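Local atomic coordinates of malonyl CoA-acyl carrier protein transacylase (Synechocystis sp. PCC 6803 substr. Kazusa, PDB entry 4RR5), a protein that transfers the malonyl group from malonyl-CoA to holo-acyl carrier protein, supplying malonyl-ACP for fatty acid biosynthesis. Residues 219-224 with 241-246; 125-130 with 179-184; 6-11 with 259-264; 11-16 with 52-57. All blocks are in the same frame, centred on the assembly; numbering follows the deposited sequence.

Contact 1 (219-224 with 241-246); sequences VDPSPT and SVRWRE
R243 reaches back over the loop at 219-221 with its guanidinium turned to three uses at once: one hydrogen bond across the contact, a two-pronged salt bridge to E246 of its own segment, and a flat face lying over a proline. Its NH1 gives a hydrogen bond to the carbonyl O of V219 at 3.0 Å; the hydrogen bond is bent, 144° at the hydrogen, and the nitrogen meets the oxygen from above the carbonyl plane. NE and NH2 of R243 grip the carboxylate of E246 side-on, one nitrogen to each oxygen, with NE to OE1 of E246 at 2.7 Å and both oxygens close to the guanidinium plane. This pairing holds the flat group's rotation. CD of P221 lies over the centre of one face, 3.8 Å from CZ of R243, and the proline ring and the arginine chain cross at about a right angle. A rigid, apolar proline suits this place because its ring can pack on the guanidinium face while CG of P221 also meets CB of E246 at 3.9 Å. Toward H188, a probable active-site residue, CG1 of V219 lies 4.1 Å from the carbonyl O of S241. D220 turns its carboxylate elsewhere, to a salt bridge with R229. The contact thus joins the loop before helix 227-235 to R243, the centre of an inverse gamma turn that leads from the short strand 242-243 toward helix 244-254, its side chain paired with E246 three residues on.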
loop_
_atom_site.group_PDB
_atom_site.type_symbol
_atom_site.label_atom_id
_atom_site.label_comp_id
_atom_site.label_asym_id
_atom_site.label_seq_id
_atom_site.Cartn_x
_atom_site.Cartn_y
_atom_site.Cartn_z
ATOM N N VAL A 219 10.583 2.228 0.196
ATOM C CA VAL A 219 11.753 2.763 0.897
ATOM C C VAL A 219 12.751 3.442 -0.043
ATOM O O VAL A 219 13.620 4.179 0.415
ATOM C CB VAL A 219 12.510 1.675 1.696
ATOM C CG1 VAL A 219 11.658 1.176 2.857
ATOM C CG2 VAL A 219 12.966 0.525 0.785
ATOM N N ASP A 220 12.631 3.199 -1.347
ATOM C CA ASP A 220 13.563 3.784 -2.313
ATOM C C ASP A 220 12.951 3.792 -3.713
ATOM O O ASP A 220 13.188 2.881 -4.518
ATOM C CB ASP A 220 14.901 3.020 -2.292
ATOM C CG ASP A 220 15.861 3.457 -3.404
ATOM O OD1 ASP A 220 15.745 4.596 -3.922
ATOM O OD2 ASP A 220 16.739 2.651 -3.759
ATOM N N PRO A 221 12.164 4.834 -4.007
ATOM C CA PRO A 221 11.302 4.906 -5.188
ATOM C C PRO A 221 12.035 5.239 -6.472
ATOM O O PRO A 221 11.463 5.892 -7.347
ATOM C CB PRO A 221 10.322 6.025 -4.835
ATOM C CG PRO A 221 11.064 6.880 -3.898
ATOM C CD PRO A 221 11.934 5.959 -3.093
ATOM N N SER A 222 13.285 4.812 -6.574
ATOM C CA SER A 222 13.988 4.898 -7.833
ATOM C C SER A 222 13.624 3.639 -8.589
ATOM O O SER A 222 13.680 2.539 -8.034
ATOM C CB SER A 222 15.505 5.027 -7.637
ATOM O OG SER A 222 16.037 3.898 -6.959
ATOM N N PRO A 223 13.223 3.798 -9.852
ATOM C CA PRO A 223 12.781 2.671 -10.677
ATOM C C PRO A 223 13.825 1.579 -10.738
ATOM O O PRO A 223 14.983 1.901 -10.967
ATOM C CB PRO A 223 12.585 3.303 -12.062
ATOM C CG PRO A 223 12.384 4.757 -11.797
ATOM C CD PRO A 223 13.199 5.075 -10.583
ATOM N N THR A 224 13.434 0.329 -10.517
ATOM C CA THR A 224 14.311 -0.802 -10.809
ATOM C C THR A 224 13.519 -2.054 -11.146
ATOM O O THR A 224 12.323 -2.115 -10.918
ATOM C CB THR A 224 15.257 -1.146 -9.654
ATOM O OG1 THR A 224 15.995 -2.327 -10.008
ATOM C CG2 THR A 224 14.487 -1.426 -8.391
ATOM N N SER A 241 10.051 4.076 6.087
ATOM C CA SER A 241 9.031 5.039 5.722
ATOM C C SER A 241 8.542 4.842 4.296
ATOM O O SER A 241 9.291 4.420 3.418
ATOM C CB SER A 241 9.558 6.464 5.897
ATOM O OG SER A 241 8.506 7.405 5.732
ATOM N N VAL A 242 7.268 5.152 4.086
ATOM C CA VAL A 242 6.670 5.109 2.766
ATOM C C VAL A 242 6.841 6.469 2.077
ATOM O O VAL A 242 6.150 7.461 2.390
ATOM C CB VAL A 242 5.186 4.718 2.848
ATOM C CG1 VAL A 242 4.548 4.775 1.482
ATOM C CG2 VAL A 242 5.064 3.317 3.425
ATOM N N ARG A 243 7.787 6.499 1.146
ATOM C CA ARG A 243 8.122 7.702 0.404
ATOM C C ARG A 243 7.229 7.852 -0.825
ATOM O O ARG A 243 7.703 7.807 -1.964
ATOM C CB ARG A 243 9.593 7.651 0.026
ATOM C CG ARG A 243 10.434 7.332 1.251
ATOM C CD ARG A 243 11.860 7.011 0.929
ATOM N NE ARG A 243 12.438 8.058 0.100
ATOM C CZ ARG A 243 13.665 8.019 -0.395
ATOM N NH1 ARG A 243 14.452 6.978 -0.146
ATOM N NH2 ARG A 243 14.090 9.022 -1.142
ATOM N N TRP A 244 5.928 8.026 -0.589
ATOM C CA TRP A 244 4.980 8.029 -1.694
ATOM C C TRP A 244 5.045 9.334 -2.465
ATOM O O TRP A 244 4.955 9.330 -3.692
ATOM C CB TRP A 244 3.551 7.772 -1.222
ATOM C CG TRP A 244 2.677 7.482 -2.383
ATOM C CD1 TRP A 244 1.784 8.330 -2.973
ATOM C CD2 TRP A 244 2.658 6.279 -3.152
ATOM N NE1 TRP A 244 1.200 7.721 -4.058
ATOM C CE2 TRP A 244 1.726 6.463 -4.195
ATOM C CE3 TRP A 244 3.339 5.061 -3.063
ATOM C CZ2 TRP A 244 1.440 5.463 -5.128
ATOM C CZ3 TRP A 244 3.067 4.077 -4.000
ATOM C CH2 TRP A 244 2.126 4.287 -5.019
ATOM N N ARG A 245 5.216 10.447 -1.757
ATOM C CA ARG A 245 5.409 11.738 -2.421
ATOM C C ARG A 245 6.479 11.629 -3.501
ATOM O O ARG A 245 6.234 11.945 -4.665
ATOM C CB ARG A 245 5.782 12.827 -1.407
ATOM C CG ARG A 245 6.103 14.190 -2.040
ATOM C CD ARG A 245 6.565 15.249 -1.017
ATOM N NE ARG A 245 7.725 14.850 -0.212
ATOM C CZ ARG A 245 8.997 14.905 -0.614
ATOM N NH1 ARG A 245 9.307 15.325 -1.835
ATOM N NH2 ARG A 245 9.971 14.528 0.206
ATOM N N GLU A 246 7.655 11.149 -3.109
ATOM C CA GLU A 246 8.778 10.972 -4.027
ATOM C C GLU A 246 8.467 9.946 -5.098
ATOM O O GLU A 246 9.068 9.951 -6.174
ATOM C CB GLU A 246 10.039 10.543 -3.271
ATOM C CG GLU A 246 10.652 11.611 -2.372
ATOM C CD GLU A 246 11.751 11.049 -1.486
ATOM O OE1 GLU A 246 11.435 10.512 -0.409
ATOM O OE2 GLU A 246 12.937 11.125 -1.866
#

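Contact 2 (125-130 with 179-184); sequences MAALMK and VPLKVS
M125 and V183 meet obliquely where an antiparallel pairing at the edge of the mixed sheet gives way to loop, in the smaller, ferredoxin-like part of the acyltransferase fold. SD of M125 rests 3.6 Å from CG2 of V183. The methionine chain leaves CB with CG anti to the carbonyl carbon (chi1 -42°), then bends at chi3; being unbranched, it brings its sulfur against this one methyl of V183. On the face carrying A127 and V179 a small side chain faces a branched one: CB of A127 packs at 4.0 Å against CG1 of V179, and CD2 of L181 comes to CB of A127 from the loop beyond. Alanine leaves room there for both larger neighbours, and V158 of the adjoining strand 156-161 also meets L181 and A127. A126 and P180 form the non-hydrogen-bonded pair, their CA atoms 4.0 Å apart. Proline fits because its nitrogen, which has no hydrogen to donate, is not needed for a bond at this position. A127 and V179 form the hydrogen-bonded pair, bonding in both directions, and the pairing ends one residue beyond P180, where N of L181 donates to the carbonyl O of M125 at 2.9 Å, 160° at the hydrogen.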
loop_
_atom_site.group_PDB
_atom_site.type_symbol
_atom_site.label_atom_id
_atom_site.label_comp_id
_atom_site.label_asym_id
_atom_site.label_seq_id
_atom_site.Cartn_x
_atom_site.Cartn_y
_atom_site.Cartn_z
ATOM N N MET A 125 -0.388 5.307 15.201
ATOM C CA MET A 125 -0.054 6.214 14.105
ATOM C C MET A 125 -1.124 7.290 13.913
ATOM O O MET A 125 -2.311 7.039 14.125
ATOM C CB MET A 125 0.119 5.438 12.797
ATOM C CG MET A 125 0.893 4.136 12.927
ATOM S SD MET A 125 0.804 3.205 11.391
ATOM C CE MET A 125 1.942 4.135 10.368
ATOM N N ALA A 126 -0.697 8.482 13.494
ATOM C CA ALA A 126 -1.616 9.575 13.175
ATOM C C ALA A 126 -1.253 10.243 11.859
ATOM O O ALA A 126 -0.080 10.307 11.489
ATOM C CB ALA A 126 -1.634 10.613 14.290
ATOM N N ALA A 127 -2.257 10.753 11.155
ATOM C CA ALA A 127 -2.006 11.476 9.916
ATOM C C ALA A 127 -2.132 12.978 10.155
ATOM O O ALA A 127 -2.883 13.420 11.019
ATOM C CB ALA A 127 -2.956 11.025 8.824
ATOM N N LEU A 128 -1.384 13.757 9.387
ATOM C CA LEU A 128 -1.367 15.195 9.564
ATOM C C LEU A 128 -1.623 15.842 8.228
ATOM O O LEU A 128 -0.910 15.586 7.264
ATOM C CB LEU A 128 -0.029 15.664 10.144
ATOM C CG LEU A 128 0.293 15.185 11.557
ATOM C CD1 LEU A 128 1.764 15.346 11.871
ATOM C CD2 LEU A 128 -0.522 15.969 12.540
ATOM N N MET A 129 -2.666 16.656 8.151
ATOM C CA MET A 129 -2.976 17.296 6.889
ATOM C C MET A 129 -2.796 18.789 7.070
ATOM O O MET A 129 -3.316 19.368 8.020
ATOM C CB MET A 129 -4.398 16.956 6.412
ATOM C CG MET A 129 -4.883 17.899 5.300
ATOM S SD MET A 129 -6.348 17.433 4.338
ATOM C CE MET A 129 -6.276 18.673 3.033
ATOM N N LYS A 130 -2.028 19.386 6.164
ATOM C CA LYS A 130 -1.766 20.818 6.164
ATOM C C LYS A 130 -1.044 21.260 7.442
ATOM O O LYS A 130 -1.642 21.873 8.327
ATOM C CB LYS A 130 -3.074 21.600 5.986
ATOM C CG LYS A 130 -3.122 22.456 4.731
ATOM C CD LYS A 130 -3.542 21.644 3.524
ATOM C CE LYS A 130 -3.379 22.444 2.246
ATOM N NZ LYS A 130 -1.943 22.678 1.924
ATOM N N VAL A 179 -5.389 13.329 12.576
ATOM C CA VAL A 179 -6.289 12.219 12.863
ATOM C C VAL A 179 -5.592 10.881 13.111
ATOM O O VAL A 179 -4.906 10.350 12.236
ATOM C CB VAL A 179 -7.306 12.046 11.709
ATOM C CG1 VAL A 179 -6.586 11.959 10.351
ATOM C CG2 VAL A 179 -8.215 10.842 11.948
ATOM N N PRO A 180 -5.775 10.329 14.318
ATOM C CA PRO A 180 -5.317 8.960 14.580
ATOM C C PRO A 180 -5.819 7.990 13.506
ATOM O O PRO A 180 -7.005 7.996 13.166
ATOM C CB PRO A 180 -5.921 8.636 15.955
ATOM C CG PRO A 180 -6.902 9.750 16.244
ATOM C CD PRO A 180 -6.407 10.939 15.497
ATOM N N LEU A 181 -4.918 7.191 12.951
ATOM C CA LEU A 181 -5.309 6.173 11.986
ATOM C C LEU A 181 -6.018 4.996 12.679
ATOM O O LEU A 181 -5.809 4.748 13.870
ATOM C CB LEU A 181 -4.088 5.680 11.209
ATOM C CG LEU A 181 -3.429 6.700 10.276
ATOM C CD1 LEU A 181 -2.342 6.053 9.425
ATOM C CD2 LEU A 181 -4.475 7.366 9.396
ATOM N N LYS A 182 -6.858 4.271 11.942
ATOM C CA LYS A 182 -7.526 3.116 12.531
ATOM C C LYS A 182 -6.632 1.884 12.495
ATOM O O LYS A 182 -7.015 0.831 11.975
ATOM C CB LYS A 182 -8.847 2.825 11.830
ATOM C CG LYS A 182 -9.948 3.814 12.154
ATOM C CD LYS A 182 -11.213 3.458 11.396
ATOM C CE LYS A 182 -12.035 4.693 11.117
ATOM N NZ LYS A 182 -13.174 4.399 10.203
ATOM N N VAL A 183 -5.430 2.035 13.040
ATOM C CA VAL A 183 -4.517 0.921 13.242
ATOM C C VAL A 183 -3.894 1.072 14.625
ATOM O O VAL A 183 -3.782 2.185 15.161
ATOM C CB VAL A 183 -3.413 0.857 12.172
ATOM C CG1 VAL A 183 -4.019 0.807 10.756
ATOM C CG2 VAL A 183 -2.464 2.038 12.324
ATOM N N SER A 184 -3.489 -0.049 15.201
ATOM C CA SER A 184 -3.055 -0.052 16.585
ATOM C C SER A 184 -1.596 -0.480 16.739
ATOM O O SER A 184 -1.168 -0.894 17.815
ATOM C CB SER A 184 -3.990 -0.948 17.404
ATOM O OG SER A 184 -4.535 -1.974 16.588
#

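Contact 3 (6-11 with 259-264); sequences VFPGQG and YWEVGP
Two backbone hydrogen bonds join V6 to the strand 259-262 in parallel register. N of V6 donates to O of W260 at 2.8 Å, and O of V6 accepts from N of V262 at 2.9 Å; the two bonds thus straddle E261, the bridge partner of V6, whose CA-H also points to O of V6. The apolar contacts flank this ladder. V6 stands across the Y259 ring at about a right angle, its CG2 lying over one face, offset toward the rim, in a CH-pi contact 4.0 Å from the ring centroid. A beta-branched valine suits the position because CG1 and CG2 can both lie against the ring. F7 and V262 run side by side and point the same way, with CE2 of F7 3.6 Å from CG1 of V262; F7 also packs on helix 90-97, which begins at the last glycine of the probable nucleophile elbow around S88. Beyond strand 3-7, CD of P8 lies 3.4 Å from O of V262 and CG of P8 3.8 Å from CA of G263. G263 has backbone angles that glycine adopts readily, and with no side chain it lets the proline ring lie against its CA. Among polar groups, CG of E261 stands anti to the backbone N (chi1 -163°) and the chain continues extended, bringing OE2 to 3.6 Å from CB of P8, but its carboxylate is held by backbone N-H groups of L268 and T269 in helix 267-273. The Y259 hydroxyl bonds O of L268. These are neighbouring inner strands of the parallel sheet in the alpha/beta hydrolase-like core of malonyl-CoA:ACP transacylases.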
loop_
_atom_site.group_PDB
_atom_site.type_symbol
_atom_site.label_atom_id
_atom_site.label_comp_id
_atom_site.label_asym_id
_atom_site.label_seq_id
_atom_site.Cartn_x
_atom_site.Cartn_y
_atom_site.Cartn_z
ATOM N N VAL A 6 -0.796 2.187 -9.831
ATOM C CA VAL A 6 -0.437 2.290 -8.422
ATOM C C VAL A 6 -1.501 1.629 -7.550
ATOM O O VAL A 6 -2.699 1.764 -7.806
ATOM C CB VAL A 6 -0.219 3.765 -7.990
ATOM C CG1 VAL A 6 0.902 4.371 -8.786
ATOM C CG2 VAL A 6 -1.487 4.586 -8.156
ATOM N N PHE A 7 -1.049 0.914 -6.522
ATOM C CA PHE A 7 -1.936 0.083 -5.711
ATOM C C PHE A 7 -2.138 0.606 -4.278
ATOM O O PHE A 7 -1.189 0.775 -3.519
ATOM C CB PHE A 7 -1.405 -1.353 -5.713
ATOM C CG PHE A 7 -1.414 -1.988 -7.092
ATOM C CD1 PHE A 7 -0.374 -1.746 -7.998
ATOM C CD2 PHE A 7 -2.476 -2.782 -7.503
ATOM C CE1 PHE A 7 -0.387 -2.306 -9.293
ATOM C CE2 PHE A 7 -2.503 -3.351 -8.791
ATOM C CZ PHE A 7 -1.460 -3.111 -9.687
ATOM N N PRO A 8 -3.397 0.879 -3.907
ATOM C CA PRO A 8 -3.647 1.444 -2.580
ATOM C C PRO A 8 -3.486 0.429 -1.443
ATOM O O PRO A 8 -3.643 -0.775 -1.631
ATOM C CB PRO A 8 -5.094 1.930 -2.683
ATOM C CG PRO A 8 -5.711 1.009 -3.682
ATOM C CD PRO A 8 -4.636 0.749 -4.697
ATOM N N GLY A 9 -3.166 0.915 -0.254
ATOM C CA GLY A 9 -3.010 0.020 0.869
ATOM C C GLY A 9 -4.080 0.233 1.921
ATOM O O GLY A 9 -5.200 0.629 1.604
ATOM N N GLN A 10 -3.701 -0.043 3.169
ATOM C CA GLN A 10 -4.572 0.028 4.332
ATOM C C GLN A 10 -5.255 1.379 4.414
ATOM O O GLN A 10 -4.617 2.403 4.184
ATOM C CB GLN A 10 -3.763 -0.221 5.601
ATOM C CG GLN A 10 -4.571 -0.202 6.886
ATOM C CD GLN A 10 -5.194 -1.545 7.177
ATOM O OE1 GLN A 10 -4.526 -2.576 7.081
ATOM N NE2 GLN A 10 -6.478 -1.546 7.534
ATOM N N GLY A 11 -6.550 1.379 4.731
ATOM C CA GLY A 11 -7.315 2.607 4.751
ATOM C C GLY A 11 -8.138 2.843 3.501
ATOM O O GLY A 11 -9.051 3.645 3.524
ATOM N N TYR A 259 -1.690 8.000 -14.687
ATOM C CA TYR A 259 -1.564 7.480 -13.341
ATOM C C TYR A 259 -2.872 6.802 -12.958
ATOM O O TYR A 259 -3.890 7.475 -12.773
ATOM C CB TYR A 259 -1.231 8.648 -12.421
ATOM C CG TYR A 259 -1.066 8.419 -10.933
ATOM C CD1 TYR A 259 0.187 8.167 -10.389
ATOM C CD2 TYR A 259 -2.144 8.574 -10.058
ATOM C CE1 TYR A 259 0.359 8.025 -9.024
ATOM C CE2 TYR A 259 -1.978 8.423 -8.688
ATOM C CZ TYR A 259 -0.723 8.157 -8.184
ATOM O OH TYR A 259 -0.532 8.018 -6.841
ATOM N N TRP A 260 -2.853 5.474 -12.869
ATOM C CA TRP A 260 -4.074 4.710 -12.618
ATOM C C TRP A 260 -4.040 4.050 -11.259
ATOM O O TRP A 260 -3.187 3.204 -11.002
ATOM C CB TRP A 260 -4.285 3.633 -13.682
ATOM C CG TRP A 260 -4.525 4.149 -15.061
ATOM C CD1 TRP A 260 -4.495 5.450 -15.480
ATOM C CD2 TRP A 260 -4.828 3.363 -16.217
ATOM N NE1 TRP A 260 -4.754 5.522 -16.826
ATOM C CE2 TRP A 260 -4.964 4.254 -17.303
ATOM C CE3 TRP A 260 -4.998 1.994 -16.439
ATOM C CZ2 TRP A 260 -5.266 3.818 -18.592
ATOM C CZ3 TRP A 260 -5.305 1.563 -17.713
ATOM C CH2 TRP A 260 -5.430 2.474 -18.778
ATOM N N GLU A 261 -4.972 4.436 -10.394
ATOM C CA GLU A 261 -5.106 3.798 -9.108
ATOM C C GLU A 261 -5.913 2.535 -9.302
ATOM O O GLU A 261 -7.097 2.597 -9.597
ATOM C CB GLU A 261 -5.781 4.707 -8.093
ATOM C CG GLU A 261 -5.583 4.249 -6.663
ATOM C CD GLU A 261 -6.198 5.211 -5.658
ATOM O OE1 GLU A 261 -6.641 6.304 -6.075
ATOM O OE2 GLU A 261 -6.240 4.867 -4.455
ATOM N N VAL A 262 -5.257 1.394 -9.138
ATOM C CA VAL A 262 -5.873 0.100 -9.360
ATOM C C VAL A 262 -6.245 -0.501 -8.011
ATOM O O VAL A 262 -5.437 -1.165 -7.369
ATOM C CB VAL A 262 -4.922 -0.822 -10.141
ATOM C CG1 VAL A 262 -5.551 -2.164 -10.398
ATOM C CG2 VAL A 262 -4.509 -0.149 -11.456
ATOM N N GLY A 263 -7.477 -0.237 -7.584
ATOM C CA GLY A 263 -7.965 -0.671 -6.286
ATOM C C GLY A 263 -9.107 0.220 -5.839
ATOM O O GLY A 263 -9.461 1.168 -6.530
ATOM N N PRO A 264 -9.675 -0.062 -4.667
ATOM C CA PRO A 264 -10.814 0.709 -4.171
ATOM C C PRO A 264 -10.364 2.070 -3.659
ATOM O O PRO A 264 -9.161 2.280 -3.476
ATOM C CB PRO A 264 -11.353 -0.163 -3.031
ATOM C CG PRO A 264 -10.176 -0.839 -2.507
ATOM C CD PRO A 264 -9.208 -1.040 -3.670
#

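Contact 4 (11-16 with 52-57); sequences GSQAVG and SLALTQ
An irregular loop, 11-16, lies beside the short helix at 50-54 without any backbone pairing, CA of Q13 standing 7.2 Å from CA of A54 and CA of V15 7.4 Å from that of L53. The loop follows strand 3-7 of the alpha/beta core and leads to helix 25-38, while L55 takes the N-cap position just before helix 56-76. Within the loop, G11 and G16 have positive phi, a conformation that glycine adopts easily. Since the main chains keep their distance, side chains carry the contact. Q13 and L53 slide past each other in opposite directions, with CG of Q13 3.9 Å from CG of L53. Leucine fits because one methyl, CD2, serves two neighbours while CG meets Q13: CD2 of L53 approaches O of A14 at 3.5 Å and reaches CG2 of V15 at 4.4 Å. L53 gains this reach by setting CG anti to its backbone N (chi1 -174°). Q13 instead folds back at chi2 (-77°), which turns its amide toward the start of its own loop. Glutamine serves well here, its aliphatic part lying against leucine and its amide end pairing with the backbone. The small A54 lets the amide come close, NE2 of Q13 lying 3.4 Å from CB of A54. The amide's oxygen, OE1 of Q13, accepts the N-H of G11 at 2.9 Å, the nitrogen lying in the amide's carbonyl plane.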
loop_
_atom_site.group_PDB
_atom_site.type_symbol
_atom_site.label_atom_id
_atom_site.label_comp_id
_atom_site.label_asym_id
_atom_site.label_seq_id
_atom_site.Cartn_x
_atom_site.Cartn_y
_atom_site.Cartn_z
ATOM N N GLY A 11 -6.550 1.379 4.731
ATOM C CA GLY A 11 -7.315 2.607 4.751
ATOM C C GLY A 11 -8.138 2.843 3.501
ATOM O O GLY A 11 -9.051 3.645 3.524
ATOM N N SER A 12 -7.828 2.153 2.406
ATOM C CA SER A 12 -8.614 2.293 1.175
ATOM C C SER A 12 -9.739 1.268 1.050
ATOM O O SER A 12 -10.555 1.328 0.137
ATOM C CB SER A 12 -7.708 2.192 -0.042
ATOM O OG SER A 12 -6.945 3.370 -0.150
ATOM N N GLN A 13 -9.774 0.316 1.966
ATOM C CA GLN A 13 -10.808 -0.689 1.921
ATOM C C GLN A 13 -12.171 -0.055 2.234
ATOM O O GLN A 13 -12.272 0.891 3.016
ATOM C CB GLN A 13 -10.489 -1.821 2.902
ATOM C CG GLN A 13 -10.922 -1.535 4.340
ATOM C CD GLN A 13 -9.980 -0.581 5.073
ATOM O OE1 GLN A 13 -8.943 -0.167 4.543
ATOM N NE2 GLN A 13 -10.329 -0.246 6.303
ATOM N N ALA A 14 -13.209 -0.574 1.592
ATOM C CA ALA A 14 -14.587 -0.218 1.918
ATOM C C ALA A 14 -15.444 -1.469 1.780
ATOM O O ALA A 14 -15.054 -2.422 1.096
ATOM C CB ALA A 14 -15.105 0.909 1.010
ATOM N N VAL A 15 -16.599 -1.471 2.440
ATOM C CA VAL A 15 -17.489 -2.620 2.419
ATOM C C VAL A 15 -18.049 -2.782 1.007
ATOM O O VAL A 15 -18.444 -1.813 0.378
ATOM C CB VAL A 15 -18.638 -2.468 3.462
ATOM C CG1 VAL A 15 -19.752 -3.506 3.234
ATOM C CG2 VAL A 15 -18.092 -2.551 4.888
ATOM N N GLY A 16 -18.035 -4.004 0.494
ATOM C CA GLY A 16 -18.557 -4.258 -0.820
ATOM C C GLY A 16 -17.493 -4.218 -1.889
ATOM O O GLY A 16 -17.759 -4.571 -3.035
ATOM N N SER A 52 -14.627 -4.710 11.387
ATOM C CA SER A 52 -14.008 -6.005 11.139
ATOM C C SER A 52 -13.151 -6.029 9.851
ATOM O O SER A 52 -12.093 -6.663 9.814
ATOM C CB SER A 52 -15.101 -7.077 11.076
ATOM O OG SER A 52 -14.596 -8.316 10.603
ATOM N N LEU A 53 -13.605 -5.345 8.802
ATOM C CA LEU A 53 -12.871 -5.300 7.535
ATOM C C LEU A 53 -11.597 -4.482 7.696
ATOM O O LEU A 53 -10.605 -4.703 6.998
ATOM C CB LEU A 53 -13.732 -4.704 6.407
ATOM C CG LEU A 53 -13.150 -4.713 4.986
ATOM C CD1 LEU A 53 -12.717 -6.119 4.556
ATOM C CD2 LEU A 53 -14.125 -4.131 3.983
ATOM N N ALA A 54 -11.631 -3.538 8.628
ATOM C CA ALA A 54 -10.523 -2.619 8.813
ATOM C C ALA A 54 -9.381 -3.258 9.615
ATOM O O ALA A 54 -8.254 -2.758 9.601
ATOM C CB ALA A 54 -11.008 -1.342 9.484
ATOM N N LEU A 55 -9.670 -4.359 10.304
ATOM C CA LEU A 55 -8.623 -5.112 10.981
ATOM C C LEU A 55 -7.595 -5.588 9.954
ATOM O O LEU A 55 -7.927 -6.343 9.030
ATOM C CB LEU A 55 -9.211 -6.298 11.756
ATOM C CG LEU A 55 -10.228 -5.937 12.851
ATOM C CD1 LEU A 55 -10.611 -7.157 13.672
ATOM C CD2 LEU A 55 -9.709 -4.811 13.744
ATOM N N THR A 56 -6.346 -5.152 10.132
ATOM C CA THR A 56 -5.309 -5.298 9.111
ATOM C C THR A 56 -5.082 -6.751 8.651
ATOM O O THR A 56 -4.660 -6.966 7.524
ATOM C CB THR A 56 -3.968 -4.689 9.601
ATOM O OG1 THR A 56 -3.183 -4.283 8.469
ATOM C CG2 THR A 56 -3.170 -5.667 10.464
ATOM N N GLN A 57 -5.400 -7.736 9.495
ATOM C CA GLN A 57 -5.266 -9.149 9.116
ATOM C C GLN A 57 -6.349 -9.594 8.134
ATOM O O GLN A 57 -6.206 -10.616 7.469
ATOM C CB GLN A 57 -5.287 -10.059 10.358
ATOM C CG GLN A 57 -6.614 -10.108 11.129
ATOM C CD GLN A 57 -6.748 -9.028 12.199
ATOM O OE1 GLN A 57 -5.836 -8.226 12.417
ATOM N NE2 GLN A 57 -7.891 -9.019 12.887
#

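In the fold
Contact 3 is the hub: its centre lies about 7 Å from the centre of the chain, and contacts 1, 2 and 4 all touch it. From contact 1, W244 reaches Y259 through a probable hydrogen bond, NE1 to OH 3.3 Å; from contact 2, CG1 of V183 packs on CG of Q10; with contact 4 it shares G11, and OE1 of Q10 probably bonds OG1 of T56 at 2.6 Å. Contacts 1 and 2, centres 20 Å apart, reach the same mixed sheet and approach the probable catalytic residues: side chains of S241 and M125 lie about 6 and 5 Å from that of H188, and the side chain of M125 about 8 Å from that of S88. In contact 4 the side chain of Q13 is about 11 Å from that of S88.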